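Local atomic coordinates of (S)-ureidoglycine--glyoxylate transaminase (Bacillus subtilis, PDB entry 3ISL), a protein that catalyses the pyridoxal-phosphate-dependent transfer of an amino group from (S)-ureidoglycine to glyoxylate, yielding oxalurate and glycine in purine catabolism. Residues V78-I83 / R242-N247; I209-R214 / F249-L254. All coordinates share one frame; numbering follows the deposited sequence.

Interaction 1: residues V78-I83 / R242-N247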
loop_
_atom_site.group_PDB
_atom_site.type_symbol
_atom_site.label_atom_id
_atom_site.label_comp_id
_atom_site.label_asym_id
_atom_site.label_seq_id
_atom_site.Cartn_x
_atom_site.Cartn_y
_atom_site.Cartn_z
ATOM N N VAL A 78 8.823 -0.902 10.938
ATOM C CA VAL A 78 9.551 -1.562 12.009
ATOM C C VAL A 78 10.641 -0.597 12.518
ATOM O O VAL A 78 10.676 -0.297 13.710
ATOM C CB VAL A 78 10.125 -2.925 11.611
ATOM C CG1 VAL A 78 11.034 -3.472 12.749
ATOM C CG2 VAL A 78 8.991 -3.954 11.295
ATOM N N LEU A 79 11.501 -0.071 11.640
ATOM C CA LEU A 79 12.616 0.756 12.143
ATOM C C LEU A 79 12.133 2.057 12.828
ATOM O O LEU A 79 12.696 2.464 13.850
ATOM C CB LEU A 79 13.597 1.058 11.030
ATOM C CG LEU A 79 14.385 -0.161 10.532
ATOM C CD1 LEU A 79 15.094 0.212 9.295
ATOM C CD2 LEU A 79 15.361 -0.603 11.650
ATOM N N ALA A 80 11.119 2.695 12.274
ATOM C CA ALA A 80 10.479 3.862 12.897
ATOM C C ALA A 80 10.011 3.561 14.328
ATOM O O ALA A 80 10.135 4.395 15.223
ATOM C CB ALA A 80 9.275 4.353 12.047
ATOM N N SER A 81 9.480 2.373 14.542
ATOM C CA SER A 81 8.798 2.118 15.803
ATOM C C SER A 81 9.816 1.792 16.911
ATOM O O SER A 81 9.532 1.949 18.064
ATOM C CB SER A 81 7.768 1.005 15.621
ATOM O OG SER A 81 8.451 -0.244 15.437
ATOM N N VAL A 82 11.033 1.437 16.519
ATOM C CA VAL A 82 12.044 0.949 17.437
ATOM C C VAL A 82 13.256 1.922 17.610
ATOM O O VAL A 82 14.104 1.704 18.452
ATOM C CB VAL A 82 12.374 -0.481 16.946
ATOM C CG1 VAL A 82 13.724 -0.649 16.443
ATOM C CG2 VAL A 82 11.737 -1.558 17.848
ATOM N N ILE A 83 13.268 3.041 16.863
ATOM C CA ILE A 83 14.359 4.000 16.865
ATOM C C ILE A 83 13.950 5.312 17.429
ATOM O O ILE A 83 13.014 5.922 16.921
ATOM C CB ILE A 83 14.936 4.245 15.470
ATOM C CG1 ILE A 83 15.695 2.986 15.027
ATOM C CG2 ILE A 83 15.931 5.449 15.514
ATOM C CD1 ILE A 83 16.165 3.019 13.598
ATOM N N ARG A 242 8.056 9.311 23.822
ATOM C CA ARG A 242 8.161 9.862 22.471
ATOM C C ARG A 242 7.454 8.935 21.490
ATOM O O ARG A 242 7.889 7.775 21.324
ATOM C CB ARG A 242 9.639 9.985 22.078
ATOM C CG ARG A 242 9.977 10.910 20.891
ATOM C CD ARG A 242 11.514 11.127 20.821
ATOM N NE ARG A 242 12.192 10.519 21.979
ATOM C CZ ARG A 242 13.467 10.713 22.349
ATOM N NH1 ARG A 242 14.278 11.529 21.677
ATOM N NH2 ARG A 242 13.938 10.085 23.420
ATOM N N PRO A 243 6.361 9.433 20.850
ATOM C CA PRO A 243 5.662 8.636 19.838
ATOM C C PRO A 243 6.529 8.378 18.595
ATOM O O PRO A 243 7.440 9.153 18.290
ATOM C CB PRO A 243 4.449 9.509 19.461
ATOM C CG PRO A 243 4.856 10.928 19.786
ATOM C CD PRO A 243 5.765 10.782 21.009
ATOM N N ILE A 244 6.240 7.270 17.912
ATOM C CA ILE A 244 6.769 6.962 16.576
ATOM C C ILE A 244 6.329 8.092 15.594
ATOM O O ILE A 244 5.124 8.476 15.570
ATOM C CB ILE A 244 6.263 5.566 16.147
ATOM C CG1 ILE A 244 6.849 4.503 17.093
ATOM C CG2 ILE A 244 6.517 5.296 14.677
ATOM C CD1 ILE A 244 5.900 3.346 17.427
ATOM N N THR A 245 7.300 8.627 14.829
ATOM C CA THR A 245 7.111 9.809 13.939
ATOM C C THR A 245 6.033 9.605 12.836
ATOM O O THR A 245 5.151 10.463 12.621
ATOM C CB THR A 245 8.486 10.281 13.354
ATOM O OG1 THR A 245 9.398 10.511 14.438
ATOM C CG2 THR A 245 8.375 11.560 12.469
ATOM N N SER A 246 6.080 8.452 12.171
ATOM C CA SER A 246 5.009 8.089 11.245
ATOM C C SER A 246 3.750 7.580 11.996
ATOM O O SER A 246 3.805 6.569 12.719
ATOM C CB SER A 246 5.515 7.044 10.236
ATOM O OG SER A 246 4.505 6.689 9.315
ATOM N N ASN A 247 2.639 8.306 11.855
ATOM C CA ASN A 247 1.347 7.779 12.284
ATOM C C ASN A 247 0.969 6.474 11.540
ATOM O O ASN A 247 0.533 5.490 12.167
ATOM C CB ASN A 247 0.231 8.833 12.104
ATOM C CG ASN A 247 -1.165 8.247 12.372
ATOM O OD1 ASN A 247 -1.601 8.153 13.529
ATOM N ND2 ASN A 247 -1.857 7.826 11.301
HETATM O O HOH W 1 10.087 7.300 15.547
#
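Ile244 lays its side chain against the last turn of helix 71-82, and nearly all the apolar contact runs through its two branches. The longer one lies along Ser81: CG1 of Ile244 comes to 3.3 Å from CA of Ser81, and CD1 of Ile244 to 3.5 Å from CB of Ser81, closer than carbons usually pack. The CG2 branch of Ile244 rests on the preceding residue, 3.9 Å from CB of Ala80 and 3.8 Å from O of Ala80. With CG1 anti to the carbonyl carbon (chi1 -65°), the two branches straddle neighbouring residues of the helix. The segment 242-247 is an irregular loop of the class-V aminotransferase fold, packed here on the end of the helix that follows the first strand of the central sheet, 63-68; Ile244 O accepts from Arg107, and Ser246 OG bonds to Glu76, both of the second subunit. Trimmed to an alanine here, the side chain would lose both branches, and a gap would probably open beside CB of Ala80 and CA of Ser81.

No direct hydrogen bond joins the segments. One water bridges them instead, donating to Ala80 O at 2.9 Å and accepting from Thr245 N at 3.2 Å. Within the helix, the hydroxyl of Ser81 turns back to donate to Val78 O, with OG 2.8 Å from that oxygen and 23° out of the carbonyl plane.

Interaction 2: residues I209-R214 / F249-L254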
loop_
_atom_site.group_PDB
_atom_site.type_symbol
_atom_site.label_atom_id
_atom_site.label_comp_id
_atom_site.label_asym_id
_atom_site.label_seq_id
_atom_site.Cartn_x
_atom_site.Cartn_y
_atom_site.Cartn_z
ATOM N N ILE A 209 5.126 -8.695 8.263
ATOM C CA ILE A 209 6.144 -8.474 9.292
ATOM C C ILE A 209 5.907 -9.421 10.405
ATOM O O ILE A 209 4.785 -9.864 10.598
ATOM C CB ILE A 209 6.183 -7.016 9.849
ATOM C CG1 ILE A 209 4.895 -6.664 10.571
ATOM C CG2 ILE A 209 6.433 -6.007 8.740
ATOM C CD1 ILE A 209 4.921 -5.223 11.246
ATOM N N THR A 210 6.960 -9.719 11.149
ATOM C CA THR A 210 6.815 -10.409 12.380
ATOM C C THR A 210 7.834 -9.875 13.382
ATOM O O THR A 210 8.967 -9.469 13.020
ATOM C CB THR A 210 6.961 -11.981 12.201
ATOM O OG1 THR A 210 6.548 -12.658 13.385
ATOM C CG2 THR A 210 8.350 -12.399 11.829
ATOM N N TYR A 211 7.464 -9.954 14.654
ATOM C CA TYR A 211 8.379 -9.602 15.719
ATOM C C TYR A 211 7.945 -10.191 17.066
ATOM O O TYR A 211 6.805 -10.604 17.210
ATOM C CB TYR A 211 8.542 -8.093 15.793
ATOM C CG TYR A 211 7.261 -7.340 16.033
ATOM C CD1 TYR A 211 6.750 -7.141 17.335
ATOM C CD2 TYR A 211 6.563 -6.791 14.965
ATOM C CE1 TYR A 211 5.564 -6.377 17.539
ATOM C CE2 TYR A 211 5.407 -6.059 15.162
ATOM C CZ TYR A 211 4.905 -5.880 16.428
ATOM O OH TYR A 211 3.768 -5.156 16.540
ATOM N N ASN A 212 8.899 -10.254 18.005
ATOM C CA ASN A 212 8.754 -10.896 19.337
ATOM C C ASN A 212 8.443 -9.894 20.424
ATOM O O ASN A 212 8.201 -8.716 20.142
ATOM C CB ASN A 212 10.011 -11.760 19.708
ATOM C CG ASN A 212 11.338 -10.945 19.785
ATOM O OD1 ASN A 212 11.347 -9.722 19.794
ATOM N ND2 ASN A 212 12.451 -11.652 19.849
ATOM N N GLU A 213 8.427 -10.371 21.675
ATOM C CA GLU A 213 8.074 -9.603 22.882
ATOM C C GLU A 213 9.180 -8.580 23.212
ATOM O O GLU A 213 8.878 -7.468 23.656
ATOM C CB GLU A 213 7.777 -10.576 24.045
ATOM C CG GLU A 213 8.112 -10.048 25.462
ATOM C CD GLU A 213 7.626 -10.951 26.689
ATOM O OE1 GLU A 213 6.963 -10.390 27.603
ATOM O OE2 GLU A 213 7.918 -12.187 26.743
ATOM N N ARG A 214 10.448 -8.921 22.924
ATOM C CA ARG A 214 11.541 -7.908 22.996
ATOM C C ARG A 214 11.211 -6.674 22.159
ATOM O O ARG A 214 11.277 -5.550 22.658
ATOM C CB ARG A 214 12.910 -8.473 22.581
ATOM C CG ARG A 214 13.399 -9.632 23.457
ATOM C CD ARG A 214 14.907 -9.506 23.796
ATOM N NE ARG A 214 15.644 -9.710 22.592
ATOM C CZ ARG A 214 16.708 -9.049 22.193
ATOM N NH1 ARG A 214 17.291 -8.154 22.942
ATOM N NH2 ARG A 214 17.214 -9.361 21.009
ATOM N N PHE A 249 2.929 4.306 9.923
ATOM C CA PHE A 249 3.857 3.208 10.315
ATOM C C PHE A 249 3.965 2.948 11.840
ATOM O O PHE A 249 4.926 2.321 12.301
ATOM C CB PHE A 249 5.251 3.442 9.674
ATOM C CG PHE A 249 5.235 3.502 8.147
ATOM C CD1 PHE A 249 4.440 2.614 7.392
ATOM C CD2 PHE A 249 6.004 4.449 7.477
ATOM C CE1 PHE A 249 4.411 2.675 5.986
ATOM C CE2 PHE A 249 5.993 4.523 6.065
ATOM C CZ PHE A 249 5.177 3.645 5.327
ATOM N N ASP A 250 2.982 3.437 12.624
ATOM C CA ASP A 250 2.987 3.278 14.097
ATOM C C ASP A 250 2.541 1.833 14.502
ATOM O O ASP A 250 1.327 1.558 14.621
ATOM C CB ASP A 250 2.111 4.368 14.765
ATOM C CG ASP A 250 2.214 4.373 16.334
ATOM O OD1 ASP A 250 1.755 5.388 16.959
ATOM O OD2 ASP A 250 2.770 3.382 16.924
ATOM N N LEU A 251 3.503 0.917 14.678
ATOM C CA LEU A 251 3.174 -0.510 14.968
ATOM C C LEU A 251 2.345 -0.697 16.244
ATOM O O LEU A 251 1.666 -1.697 16.410
ATOM C CB LEU A 251 4.449 -1.399 15.024
ATOM C CG LEU A 251 5.296 -1.448 13.755
ATOM C CD1 LEU A 251 6.394 -2.475 13.894
ATOM C CD2 LEU A 251 4.484 -1.721 12.462
ATOM N N SER A 252 2.460 0.269 17.159
ATOM C CA SER A 252 1.708 0.303 18.426
ATOM C C SER A 252 0.202 0.490 18.207
ATOM O O SER A 252 -0.604 -0.019 18.991
ATOM C CB SER A 252 2.174 1.461 19.304
ATOM O OG SER A 252 1.579 1.320 20.552
ATOM N N GLN A 253 -0.145 1.271 17.180
ATOM C CA GLN A 253 -1.519 1.402 16.726
ATOM C C GLN A 253 -1.862 0.236 15.821
ATOM O O GLN A 253 -2.985 -0.280 15.906
ATOM C CB GLN A 253 -1.739 2.718 15.984
ATOM C CG GLN A 253 -1.404 3.941 16.849
ATOM C CD GLN A 253 -1.761 5.221 16.160
ATOM O OE1 GLN A 253 -2.947 5.571 16.058
ATOM N NE2 GLN A 253 -0.741 5.964 15.711
ATOM N N LEU A 254 -0.913 -0.182 14.970
ATOM C CA LEU A 254 -1.137 -1.350 14.088
ATOM C C LEU A 254 -1.367 -2.676 14.863
ATOM O O LEU A 254 -2.104 -3.564 14.378
ATOM C CB LEU A 254 -0.052 -1.466 13.023
ATOM C CG LEU A 254 -0.395 -0.430 11.949
ATOM C CD1 LEU A 254 0.781 -0.051 11.083
ATOM C CD2 LEU A 254 -1.580 -0.945 11.108
#
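Leu251, the first residue of helix 251-257, sends its two methyls to two side chains of strand 206-211. With Ile209 the meeting is tip to tip: CD1 of Ile209 ends 3.7 Å from CD2 of Leu251 and a little farther from the other methyl. CG1 of Ile209 sits close to both its backbone N and its carbonyl carbon (chi1 64°), and the extended chain beyond it (chi2 176°) carries CD1 out to the leucine. Tyr211 and Leu251 lie alongside each other, pointing opposite ways, with ring carbon CE2 of Tyr211 at 3.9 Å from CD1 of Leu251, a methyl that approaches the ring obliquely. The phenol oxygen passes beside the leucine side chain, OH of Tyr211 lying 4.1 Å from CB of Leu251, and its polar partners are Glu255 and Tyr65.

The next shell fixes the start of the helix. Asp250 is its N-cap: OD2 of Asp250 accepts a weak bond from Ser252 N at 3.1 Å, while OD1 of Asp250 takes NE2 of Gln253 at 2.8 Å, from above the carboxylate plane and 41° out of it. Asp250 OD1 also forms a salt bridge with Arg107 of the second subunit. The buried carboxylate is thus held at OD1 by Gln253 and the arginine, and more weakly at OD2 by Ser252 N, and its charge is probably eased by the arginine. On the strand side, Ile209 and Tyr211 pair through their backbones with Tyr65 and Trp63, and Asn212 caps helix 213-220 through Val215 N.

Together these contacts join an inner strand of the mixed seven-stranded sheet to a side-chain-capped helix N-terminus at the dimer interface, within the large, cofactor-binding domain characteristic of fold-type I PLP enzymes.

In the fold
Interactions 1 and 2 are both buried, both reach the second subunit, and their centres lie about 10 Å apart. They share the surroundings of helix 71-82: its end receives Ile244 in interaction 1, while Ala77 and Ser81 of the same helix also touch Leu251 of interaction 2. Asn247 OD1 of the first contact probably accepts from Gln253 NE2 of the second, tying the loop 242-247 to the helix start that follows it. Their chemistry differs with place. Where irregular loop meets helix end, apolar packing is supplemented by a bridging water; where the helix start faces the central sheet, side chains alone meet across the contact, and the polar bonds lie behind them.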